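Local coordinates for protein beta-N-acetylhexosaminidase (Streptomyces plicatus, PDB 1JAK) that hydrolyses terminal non-reducing N-acetylhexosamine residues from beta-N-acetylhexosaminides by the substrate-assisted mechanism of glycoside hydrolase family 20, at residues V60-L64 and F120-L126; R87-G93 and V109-K115; L392-T398 and R422-W426; Y399-T405 and W414-E419. All coordinates share one frame; numbering follows the deposited sequence.

Contact 1: V60-L64 and F120-L126; sequences VGDYL and FHGVQTL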
# COMPACT_ATOMS: atom_id res chain seq x y z
N VAL A 60 17.98 10.13 -1.68
CA VAL A 60 17.07 10.43 -0.58
C VAL A 60 17.17 11.92 -0.25
O VAL A 60 16.18 12.55 0.12
CB VAL A 60 17.42 9.62 0.69
CG1 VAL A 60 16.41 9.92 1.79
CG2 VAL A 60 17.42 8.13 0.36
N GLY A 61 18.37 12.47 -0.39
CA GLY A 61 18.57 13.88 -0.13
C GLY A 61 17.77 14.72 -1.11
O GLY A 61 17.10 15.68 -0.71
N ASP A 62 17.83 14.37 -2.39
CA ASP A 62 17.09 15.11 -3.41
C ASP A 62 15.59 14.98 -3.15
O ASP A 62 14.84 15.93 -3.37
CB ASP A 62 17.40 14.59 -4.81
CG ASP A 62 18.84 14.85 -5.23
OD1 ASP A 62 19.42 15.86 -4.80
OD2 ASP A 62 19.38 14.03 -6.01
N TYR A 63 15.16 13.80 -2.71
CA TYR A 63 13.75 13.57 -2.42
C TYR A 63 13.28 14.52 -1.33
O TYR A 63 12.21 15.13 -1.43
CB TYR A 63 13.55 12.12 -1.96
CG TYR A 63 12.16 11.83 -1.45
CD1 TYR A 63 11.10 11.62 -2.32
CD2 TYR A 63 11.90 11.79 -0.07
CE1 TYR A 63 9.81 11.36 -1.85
CE2 TYR A 63 10.62 11.54 0.41
CZ TYR A 63 9.58 11.33 -0.48
OH TYR A 63 8.32 11.08 0.00
N LEU A 64 14.09 14.64 -0.28
CA LEU A 64 13.76 15.52 0.83
C LEU A 64 13.74 16.98 0.39
O LEU A 64 12.81 17.72 0.72
CB LEU A 64 14.78 15.34 1.96
CG LEU A 64 14.67 16.34 3.12
CD1 LEU A 64 13.29 16.23 3.77
CD2 LEU A 64 15.76 16.06 4.14
N PHE A 120 14.88 7.09 4.15
CA PHE A 120 13.61 7.48 3.55
C PHE A 120 12.51 7.50 4.61
O PHE A 120 11.71 8.43 4.68
CB PHE A 120 13.25 6.51 2.43
CG PHE A 120 12.09 6.96 1.58
CD1 PHE A 120 12.27 7.91 0.59
CD2 PHE A 120 10.83 6.42 1.79
CE1 PHE A 120 11.20 8.32 -0.20
CE2 PHE A 120 9.75 6.83 1.00
CZ PHE A 120 9.93 7.78 0.00
N HIS A 121 12.47 6.47 5.44
CA HIS A 121 11.46 6.40 6.49
C HIS A 121 11.69 7.52 7.51
O HIS A 121 10.74 8.08 8.04
CB HIS A 121 11.51 5.02 7.15
CG HIS A 121 11.09 3.91 6.24
ND1 HIS A 121 11.51 2.61 6.40
CD2 HIS A 121 10.28 3.92 5.15
CE1 HIS A 121 10.99 1.86 5.44
NE2 HIS A 121 10.24 2.63 4.67
N GLY A 122 12.96 7.84 7.76
CA GLY A 122 13.26 8.91 8.69
C GLY A 122 12.71 10.22 8.16
O GLY A 122 12.23 11.07 8.91
N VAL A 123 12.78 10.38 6.84
CA VAL A 123 12.26 11.58 6.18
C VAL A 123 10.75 11.67 6.37
O VAL A 123 10.22 12.75 6.60
CB VAL A 123 12.61 11.57 4.67
CG1 VAL A 123 11.76 12.61 3.93
CG2 VAL A 123 14.09 11.89 4.48
N GLN A 124 10.06 10.53 6.29
CA GLN A 124 8.61 10.54 6.46
C GLN A 124 8.24 11.01 7.87
O GLN A 124 7.20 11.62 8.08
CB GLN A 124 8.03 9.14 6.22
CG GLN A 124 8.31 8.59 4.82
CD GLN A 124 7.95 9.57 3.71
OE1 GLN A 124 6.98 10.32 3.82
NE2 GLN A 124 8.73 9.55 2.63
N THR A 125 9.11 10.72 8.84
CA THR A 125 8.86 11.16 10.20
C THR A 125 9.14 12.66 10.29
O THR A 125 8.37 13.42 10.88
CB THR A 125 9.77 10.41 11.19
OG1 THR A 125 9.33 9.05 11.27
CG2 THR A 125 9.72 11.05 12.57
N LEU A 126 10.24 13.09 9.67
CA LEU A 126 10.62 14.50 9.68
C LEU A 126 9.52 15.41 9.13
O LEU A 126 9.25 16.47 9.69
CB LEU A 126 11.91 14.70 8.88
CG LEU A 126 12.41 16.15 8.75
CD1 LEU A 126 12.67 16.74 10.14
CD2 LEU A 126 13.69 16.16 7.92
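With CG anti to the backbone N in Y63 (chi1 172°) and likewise in F120, two aromatic side chains leave their own helices and cross in the space between them. The helices, 55-72 and 116-129, run nearly parallel against one side of the mixed sheet of family 20 domain 2, an alpha/beta layer that accompanies the catalytic barrel; the axes of the two segments come within 10.4 Å. The contact illustrates how one polar bond can be set into an otherwise apolar helix interface. F120 CE1 stands over the centre of one face of the Y63 ring, 3.3 Å from Y63 CE2, while the ring planes lie obliquely at 42°. V123 CG1 lies at the edge of the same ring, near its plane, 3.9 Å from Y63 CE2. Q124 folds at its second torsion and donates from NE2 to Y63 OH at 3.1 Å, with an N-H...O angle of 166° and the hydroxyl close to the amide plane. The other end of that amide, OE1, is held by R127, which fixes which way the group is turned. Replacing Y63 by an alanine would probably uncover this side of F120 and leave Q124 NE2 without its acceptor. R243 packs on both Y63 and F120, and the ring of H244 meets that of F120. Deeper in, V60 CG1 and V123 CG2 slide past each other at 4.1 Å, and L64 CD1 touches both V123 CG1, at 3.9 Å, and L126 CD2.

Contact 2: R87-G93 and V109-K115; sequences RLRLAGG and VTITARK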
# COMPACT_ATOMS: atom_id res chain seq x y z
N ARG A 87 21.39 16.24 8.11
CA ARG A 87 22.32 15.22 7.64
C ARG A 87 21.68 13.84 7.54
O ARG A 87 21.02 13.39 8.47
CB ARG A 87 23.53 15.15 8.56
CG ARG A 87 24.53 14.04 8.21
CD ARG A 87 25.89 14.62 7.87
NE ARG A 87 26.92 13.59 7.68
CZ ARG A 87 26.94 12.71 6.68
NH1 ARG A 87 25.98 12.71 5.76
NH2 ARG A 87 27.92 11.83 6.59
N LEU A 88 21.89 13.20 6.40
CA LEU A 88 21.39 11.85 6.16
C LEU A 88 22.64 10.99 6.07
O LEU A 88 23.45 11.16 5.17
CB LEU A 88 20.61 11.80 4.85
CG LEU A 88 19.49 12.84 4.69
CD1 LEU A 88 18.76 12.61 3.37
CD2 LEU A 88 18.52 12.75 5.86
N ARG A 89 22.80 10.07 7.02
CA ARG A 89 23.99 9.23 7.02
C ARG A 89 23.74 7.74 7.15
O ARG A 89 22.89 7.31 7.92
CB ARG A 89 24.95 9.69 8.12
CG ARG A 89 24.33 9.78 9.50
CD ARG A 89 25.26 10.51 10.47
NE ARG A 89 26.49 9.76 10.72
CZ ARG A 89 26.56 8.69 11.51
NH1 ARG A 89 25.47 8.23 12.11
NH2 ARG A 89 27.72 8.07 11.68
N LEU A 90 24.49 6.98 6.36
CA LEU A 90 24.40 5.53 6.38
C LEU A 90 25.53 5.02 7.26
O LEU A 90 26.70 5.33 7.02
CB LEU A 90 24.54 4.97 4.97
CG LEU A 90 23.44 5.36 3.99
CD1 LEU A 90 23.81 4.91 2.58
CD2 LEU A 90 22.12 4.75 4.43
N ALA A 91 25.18 4.25 8.28
CA ALA A 91 26.17 3.70 9.19
C ALA A 91 25.63 2.47 9.90
O ALA A 91 24.44 2.17 9.80
CB ALA A 91 26.56 4.76 10.22
N GLY A 92 26.51 1.76 10.60
CA GLY A 92 26.08 0.58 11.32
C GLY A 92 25.17 1.01 12.45
O GLY A 92 25.22 2.16 12.89
N GLY A 93 24.34 0.09 12.92
CA GLY A 93 23.42 0.40 13.99
C GLY A 93 22.32 -0.63 14.07
O GLY A 93 22.15 -1.41 13.14
N VAL A 109 19.55 18.44 12.43
CA VAL A 109 18.78 17.20 12.45
C VAL A 109 19.61 16.15 11.72
O VAL A 109 20.09 16.39 10.61
CB VAL A 109 17.42 17.34 11.73
CG1 VAL A 109 16.78 15.97 11.54
CG2 VAL A 109 16.50 18.24 12.55
N THR A 110 19.79 15.00 12.36
CA THR A 110 20.55 13.93 11.75
C THR A 110 19.73 12.65 11.71
O THR A 110 19.20 12.22 12.73
CB THR A 110 21.85 13.63 12.53
OG1 THR A 110 22.68 14.80 12.53
CG2 THR A 110 22.61 12.48 11.89
N ILE A 111 19.60 12.08 10.52
CA ILE A 111 18.88 10.83 10.34
C ILE A 111 19.93 9.79 9.98
O ILE A 111 20.63 9.93 8.98
CB ILE A 111 17.84 10.94 9.21
CG1 ILE A 111 16.76 11.95 9.59
CG2 ILE A 111 17.21 9.57 8.94
CD1 ILE A 111 15.74 12.22 8.49
N THR A 112 20.04 8.77 10.82
CA THR A 112 21.02 7.71 10.61
C THR A 112 20.32 6.38 10.36
O THR A 112 19.35 6.05 11.03
CB THR A 112 21.94 7.57 11.83
OG1 THR A 112 22.56 8.83 12.13
CG2 THR A 112 23.02 6.53 11.56
N ALA A 113 20.83 5.61 9.40
CA ALA A 113 20.25 4.31 9.08
C ALA A 113 21.29 3.42 8.42
O ALA A 113 22.36 3.88 8.02
CB ALA A 113 19.05 4.49 8.16
N ARG A 114 20.97 2.13 8.29
CA ARG A 114 21.89 1.19 7.65
C ARG A 114 21.69 1.23 6.14
O ARG A 114 22.63 1.05 5.37
CB ARG A 114 21.65 -0.23 8.16
CG ARG A 114 21.86 -0.40 9.66
CD ARG A 114 21.58 -1.84 10.08
NE ARG A 114 22.54 -2.78 9.53
CZ ARG A 114 23.79 -2.91 9.96
NH1 ARG A 114 24.23 -2.16 10.96
NH2 ARG A 114 24.61 -3.79 9.39
N LYS A 115 20.45 1.46 5.71
CA LYS A 115 20.13 1.50 4.29
C LYS A 115 19.28 2.71 3.90
O LYS A 115 18.67 3.35 4.75
CB LYS A 115 19.43 0.21 3.87
CG LYS A 115 20.32 -1.03 3.96
CD LYS A 115 19.72 -2.20 3.21
CE LYS A 115 20.69 -3.38 3.18
NZ LYS A 115 20.14 -4.53 2.40
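The guanidinium of R89 meets T112 edge-on: T112 OG1 lies in the plane of the group and accepts from R89 NH1 at 3.0 Å, with an N-H...O angle of 153°. R87 carries the CB of R89 over one face of its own guanidinium, whose NH2 is salt-bridged to D52. Farther along, R114 NH1 donates to G93 O at 3.1 Å in a bent bond of 138°, the oxygen tilted out of the guanidinium plane. Beneath runs a parallel beta pairing of strands 86-90 and 108-113. R87 N donates to V109 O at 2.8 Å, and I111 N and A113 N then reach R87 O and R89 O, while R89 N and A91 N bind I111 O and A113 O in return. R89 holds CG between its backbone N and carbonyl carbon (chi1 53°) and bends again at the third torsion, laying CD against T110 CG2 at 3.6 Å before NH1 arrives at T112. An alanine here is likely to leave T112 OG1 without this donor and to strip T110 CG2 of the aliphatic chain lying on it. On the other side of the sheet L88 CD2 lies alongside I111 CD1, 3.9 Å away, and L88, L90, I111 and A113 face helices 55-72 and 116-129. The pairing thus separates two chemistries: an apolar surface pressed on helices, and a partly exposed one where D52 probably offsets the charge of R87 and a threonine hydroxyl takes an N-H of R89.

Contact 3: L392-T398 and R422-W426; sequences LSPADRT and RSYDW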
# COMPACT_ATOMS: atom_id res chain seq x y z
N LEU A 392 -2.61 -9.93 6.65
CA LEU A 392 -3.94 -9.62 7.17
C LEU A 392 -4.56 -8.33 6.64
O LEU A 392 -3.99 -7.26 6.79
CB LEU A 392 -3.90 -9.56 8.70
CG LEU A 392 -3.42 -10.83 9.41
CD1 LEU A 392 -3.45 -10.61 10.91
CD2 LEU A 392 -4.30 -12.02 9.02
N SER A 393 -5.73 -8.47 6.01
CA SER A 393 -6.48 -7.33 5.48
C SER A 393 -7.97 -7.66 5.58
O SER A 393 -8.66 -7.80 4.57
CB SER A 393 -6.09 -7.05 4.02
OG SER A 393 -6.45 -8.12 3.16
N PRO A 394 -8.49 -7.77 6.82
CA PRO A 394 -9.90 -8.09 7.07
C PRO A 394 -10.83 -7.11 6.36
O PRO A 394 -10.64 -5.90 6.44
CB PRO A 394 -10.02 -7.99 8.59
CG PRO A 394 -8.61 -8.27 9.07
CD PRO A 394 -7.78 -7.50 8.08
N ALA A 395 -11.84 -7.64 5.68
CA ALA A 395 -12.78 -6.80 4.95
C ALA A 395 -13.57 -5.84 5.84
O ALA A 395 -14.04 -4.81 5.36
CB ALA A 395 -13.74 -7.67 4.14
N ASP A 396 -13.71 -6.18 7.11
CA ASP A 396 -14.44 -5.32 8.03
C ASP A 396 -13.47 -4.50 8.90
O ASP A 396 -13.83 -4.02 9.98
CB ASP A 396 -15.39 -6.14 8.91
CG ASP A 396 -14.68 -7.18 9.77
OD1 ASP A 396 -13.50 -7.48 9.50
OD2 ASP A 396 -15.32 -7.70 10.71
N ARG A 397 -12.24 -4.35 8.41
CA ARG A 397 -11.21 -3.59 9.12
C ARG A 397 -10.39 -2.68 8.21
O ARG A 397 -10.36 -1.47 8.40
CB ARG A 397 -10.23 -4.54 9.82
CG ARG A 397 -10.85 -5.49 10.82
CD ARG A 397 -11.17 -4.80 12.13
NE ARG A 397 -11.73 -5.75 13.09
CZ ARG A 397 -11.99 -5.45 14.36
NH1 ARG A 397 -11.74 -4.23 14.82
NH2 ARG A 397 -12.51 -6.36 15.17
N THR A 398 -9.72 -3.28 7.23
CA THR A 398 -8.84 -2.51 6.35
C THR A 398 -9.24 -2.31 4.89
O THR A 398 -8.43 -1.83 4.09
CB THR A 398 -7.41 -3.08 6.39
OG1 THR A 398 -7.39 -4.35 5.73
CG2 THR A 398 -6.95 -3.26 7.83
N ARG A 422 -12.73 1.14 14.51
CA ARG A 422 -12.78 -0.28 14.16
C ARG A 422 -11.61 -0.67 13.25
O ARG A 422 -11.01 -1.73 13.41
CB ARG A 422 -14.09 -0.63 13.45
CG ARG A 422 -14.22 -2.13 13.14
CD ARG A 422 -15.50 -2.46 12.40
NE ARG A 422 -15.65 -3.91 12.22
CZ ARG A 422 -15.96 -4.76 13.19
NH1 ARG A 422 -16.17 -4.31 14.43
NH2 ARG A 422 -16.08 -6.05 12.93
N SER A 423 -11.27 0.20 12.31
CA SER A 423 -10.18 -0.08 11.38
C SER A 423 -8.82 -0.18 12.07
O SER A 423 -7.96 -0.94 11.65
CB SER A 423 -10.13 1.02 10.31
OG SER A 423 -9.14 0.73 9.34
N TYR A 424 -8.65 0.59 13.15
CA TYR A 424 -7.39 0.64 13.89
C TYR A 424 -7.28 -0.25 15.12
O TYR A 424 -6.22 -0.82 15.40
CB TYR A 424 -7.15 2.09 14.34
CG TYR A 424 -5.97 2.28 15.28
CD1 TYR A 424 -4.67 2.39 14.78
CD2 TYR A 424 -6.15 2.35 16.66
CE1 TYR A 424 -3.58 2.57 15.63
CE2 TYR A 424 -5.06 2.52 17.53
CZ TYR A 424 -3.78 2.63 17.00
OH TYR A 424 -2.70 2.82 17.84
N ASP A 425 -8.39 -0.38 15.85
CA ASP A 425 -8.41 -1.11 17.11
C ASP A 425 -8.32 -2.63 17.15
O ASP A 425 -9.25 -3.31 17.60
CB ASP A 425 -9.63 -0.64 17.91
CG ASP A 425 -9.35 -0.56 19.40
OD1 ASP A 425 -8.18 -0.75 19.80
OD2 ASP A 425 -10.31 -0.29 20.15
N TRP A 426 -7.19 -3.17 16.70
CA TRP A 426 -6.96 -4.61 16.74
C TRP A 426 -5.46 -4.91 16.70
O TRP A 426 -4.65 -4.02 16.43
CB TRP A 426 -7.70 -5.35 15.61
CG TRP A 426 -7.41 -4.88 14.21
CD1 TRP A 426 -7.82 -3.70 13.64
CD2 TRP A 426 -6.69 -5.59 13.19
NE1 TRP A 426 -7.39 -3.64 12.33
CE2 TRP A 426 -6.70 -4.79 12.03
CE3 TRP A 426 -6.04 -6.83 13.15
CZ2 TRP A 426 -6.08 -5.18 10.84
CZ3 TRP A 426 -5.42 -7.22 11.97
CH2 TRP A 426 -5.45 -6.40 10.83
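D396 OD2 is gripped twice, by R422 NH2 in a salt bridge of 2.9 Å that arrives from above the carboxylate plane, and by the backbone N of D370. The contact lies in the (beta/alpha)8 barrel of the catalytic domain, where the loop leaving strand 389-392 meets the short helix 420-424. It is a good example of two arginines sharing their counter-charge. The guanidiniums of R397 and R422 stack flat, centres 4.2 Å apart and planes at 10°; D370 binds both, one carboxylate oxygen to each, and probably offsets the closeness of like charges. R397 NH1 also donates in plane to a lone pair of R422 O at 3.0 Å. Backbone joins in as S423 OG gives its hydrogen to R397 O at 2.7 Å, while R422 NE makes a weak bond to D396 O. A bend at the second torsion of R397 (chi2 -78°) draws its chain across the indole of W426, with CD over the five-membered ring in a CH-pi contact 4.1 Å from the centroid. W426 CB in turn lies over the face of the R397 guanidinium away from R422. At the indole edge T398 CG2 touches W426 CZ2 at 3.7 Å, with L392 CD1 there too. The polar end of the tryptophan is satisfied within its own segment: W426 NE1 donates to S423 O at 2.8 Å, meeting it from above the carbonyl plane.

Contact 4: Y399-T405 and W414-E419; sequences YLDMKYT and WAGYVE. With IFG ((2R,3R,4S,5R)-2-acetamido-3,4-dihydroxy-5-hydroxymethyl-piperidine), chain F.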
# COMPACT_ATOMS: atom_id res chain seq x y z
N TYR A 399 -10.46 -2.69 4.53
CA TYR A 399 -10.93 -2.48 3.17
C TYR A 399 -11.36 -1.01 3.12
O TYR A 399 -12.40 -0.63 3.67
CB TYR A 399 -12.11 -3.42 2.86
CG TYR A 399 -11.68 -4.71 2.21
CD1 TYR A 399 -10.48 -5.33 2.56
CD2 TYR A 399 -12.47 -5.31 1.23
CE1 TYR A 399 -10.07 -6.51 1.94
CE2 TYR A 399 -12.07 -6.49 0.60
CZ TYR A 399 -10.87 -7.08 0.96
OH TYR A 399 -10.44 -8.22 0.32
N LEU A 400 -10.55 -0.18 2.46
CA LEU A 400 -10.81 1.25 2.39
C LEU A 400 -12.02 1.67 1.55
O LEU A 400 -12.42 2.83 1.58
CB LEU A 400 -9.55 1.98 1.91
CG LEU A 400 -8.33 1.72 2.80
CD1 LEU A 400 -7.08 2.27 2.13
CD2 LEU A 400 -8.52 2.38 4.17
N ASP A 401 -12.59 0.73 0.81
CA ASP A 401 -13.77 1.03 0.00
C ASP A 401 -15.04 0.86 0.83
O ASP A 401 -16.13 1.21 0.37
CB ASP A 401 -13.84 0.10 -1.22
CG ASP A 401 -14.00 -1.36 -0.83
OD1 ASP A 401 -13.23 -1.83 0.03
OD2 ASP A 401 -14.89 -2.03 -1.39
N MET A 402 -14.92 0.34 2.05
CA MET A 402 -16.10 0.13 2.88
C MET A 402 -16.58 1.43 3.52
O MET A 402 -15.78 2.23 4.02
CB MET A 402 -15.82 -0.92 3.96
CG MET A 402 -16.99 -1.86 4.23
SD MET A 402 -17.49 -2.82 2.77
CE MET A 402 -15.98 -3.75 2.44
N LYS A 403 -17.89 1.65 3.50
CA LYS A 403 -18.48 2.85 4.07
C LYS A 403 -18.19 3.00 5.56
O LYS A 403 -18.09 2.02 6.29
CB LYS A 403 -20.00 2.84 3.87
CG LYS A 403 -20.44 2.97 2.43
CD LYS A 403 -21.96 2.99 2.33
CE LYS A 403 -22.42 3.12 0.89
NZ LYS A 403 -23.91 3.16 0.80
N TYR A 404 -18.06 4.25 6.00
CA TYR A 404 -17.81 4.56 7.41
C TYR A 404 -19.11 4.38 8.18
O TYR A 404 -19.11 3.87 9.31
CB TYR A 404 -17.36 6.01 7.55
CG TYR A 404 -16.11 6.37 6.80
CD1 TYR A 404 -14.85 6.02 7.29
CD2 TYR A 404 -16.18 7.08 5.60
CE1 TYR A 404 -13.69 6.37 6.61
CE2 TYR A 404 -15.03 7.44 4.92
CZ TYR A 404 -13.79 7.09 5.43
OH TYR A 404 -12.64 7.48 4.78
N THR A 405 -20.20 4.82 7.57
CA THR A 405 -21.53 4.72 8.15
C THR A 405 -22.53 4.55 7.02
O THR A 405 -22.17 4.62 5.84
CB THR A 405 -21.93 5.99 8.93
OG1 THR A 405 -22.15 7.07 8.01
CG2 THR A 405 -20.84 6.39 9.91
N TRP A 414 -21.33 -4.26 2.17
CA TRP A 414 -21.53 -5.69 2.37
C TRP A 414 -20.82 -6.26 3.59
O TRP A 414 -21.25 -7.27 4.16
CB TRP A 414 -21.11 -6.47 1.12
CG TRP A 414 -19.65 -6.41 0.82
CD1 TRP A 414 -19.01 -5.51 0.01
CD2 TRP A 414 -18.63 -7.27 1.34
NE1 TRP A 414 -17.65 -5.76 -0.00
CE2 TRP A 414 -17.40 -6.84 0.81
CE3 TRP A 414 -18.64 -8.37 2.22
CZ2 TRP A 414 -16.18 -7.46 1.12
CZ3 TRP A 414 -17.44 -8.99 2.53
CH2 TRP A 414 -16.22 -8.54 1.98
N ALA A 415 -19.72 -5.63 4.00
CA ALA A 415 -18.97 -6.09 5.17
C ALA A 415 -19.35 -5.27 6.40
O ALA A 415 -18.61 -5.25 7.39
CB ALA A 415 -17.46 -5.97 4.90
N GLY A 416 -20.51 -4.63 6.33
CA GLY A 416 -20.95 -3.80 7.44
C GLY A 416 -20.27 -2.45 7.31
O GLY A 416 -19.70 -2.15 6.27
N TYR A 417 -20.33 -1.64 8.36
CA TYR A 417 -19.71 -0.32 8.33
C TYR A 417 -18.39 -0.37 9.08
O TYR A 417 -18.23 -1.15 10.02
CB TYR A 417 -20.66 0.71 8.94
CG TYR A 417 -21.91 0.83 8.11
CD1 TYR A 417 -21.84 1.23 6.78
CD2 TYR A 417 -23.16 0.46 8.63
CE1 TYR A 417 -22.97 1.25 5.97
CE2 TYR A 417 -24.30 0.48 7.82
CZ TYR A 417 -24.19 0.87 6.49
OH TYR A 417 -25.30 0.88 5.68
N VAL A 418 -17.44 0.45 8.66
CA VAL A 418 -16.13 0.45 9.29
C VAL A 418 -15.65 1.85 9.61
O VAL A 418 -15.07 2.53 8.75
CB VAL A 418 -15.10 -0.26 8.37
CG1 VAL A 418 -13.74 -0.32 9.05
CG2 VAL A 418 -15.59 -1.67 8.04
N GLU A 419 -15.90 2.30 10.83
CA GLU A 419 -15.45 3.61 11.26
C GLU A 419 -13.95 3.56 11.54
O GLU A 419 -13.33 2.50 11.49
CB GLU A 419 -16.21 4.09 12.50
CG GLU A 419 -17.30 5.12 12.21
CD GLU A 419 -16.76 6.52 11.93
OE1 GLU A 419 -15.53 6.68 11.85
OE2 GLU A 419 -17.58 7.45 11.78
N1 IFG F . -14.44 -8.62 -2.77
C2 IFG F . -13.64 -8.75 -4.02
C3 IFG F . -13.08 -7.39 -4.61
C4 IFG F . -14.07 -6.21 -4.49
C5 IFG F . -14.52 -6.11 -3.03
C6 IFG F . -15.47 -4.95 -2.72
C7 IFG F . -11.69 -9.50 -2.72
C8 IFG F . -10.49 -10.37 -2.42
C9 IFG F . -15.20 -7.39 -2.53
N2 IFG F . -12.52 -9.68 -3.79
O7 IFG F . -11.91 -8.59 -1.94
O3 IFG F . -12.74 -7.58 -5.98
O4 IFG F . -15.20 -6.47 -5.32
O6 IFG F . -15.44 -4.62 -1.33
O HOH W 1 -25.32 1.66 3.04
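Part of the sugar-binding pocket is built here, and the bound azasugar IFG is held at both ends. Its hydroxymethyl oxygen O6 donates to D401 OD2 at 2.6 Å and accepts from W414 NE1 at 2.8 Å, the latter bond nearly straight at 166°, in the indole plane. At the acetamido group Y399 OH donates to IFG O7 over 2.7 Å; in a substrate this would be the oxygen that attacks during substrate-assisted catalysis, consistent with the tyrosine orienting it. E450, D319, E320 and R168 are also hydrogen-bonded to the inhibitor. The two segments belong to one long loop after strand 389-392, the seventh strand of the (beta/alpha)8 barrel, and a type I turn from Y399 to M402 places the ligand-binding side chains. Behind W414 is a Met-aromatic contact: M402 SD sits over the five-membered ring, 4.3 Å from its centroid. Bends at the second and third torsions (both near 60°) curl the methyl back over the same face, where M402 CE is 3.6 Å from A415 CB. M402, itself a pocket residue, thus backs one face of the indole whose NE1 binds O6, probably limiting how it can turn. Farther from the pocket V418 N donates to K403 O at 2.9 Å. Beyond it T405 C lies over one face of the Y417 ring, and a water accepts from K403 NZ and bonds to Y417 OH.

In the fold
The four contacts fall into two pairs, one in each domain. Contacts 1 and 2 share domain 2: contact 2 is nested inside the chain loop closed by contact 1, strand 108-113 leads directly into helix 116-129, and their centres are about 11 Å apart, with L88 packing on V60 and G61 and I111 on G122 and V123. Contacts 3 and 4 come later, in the catalytic barrel, again nested and about 10 Å apart between centres. The pairs do not touch: the centres of contacts 2 and 4 lie about 40 Å apart, on opposite sides of the chain's centre. Of the four, contact 4 holds residues of the ligand pocket, and contact 3 joins the start of the same loop to the helix that ends it.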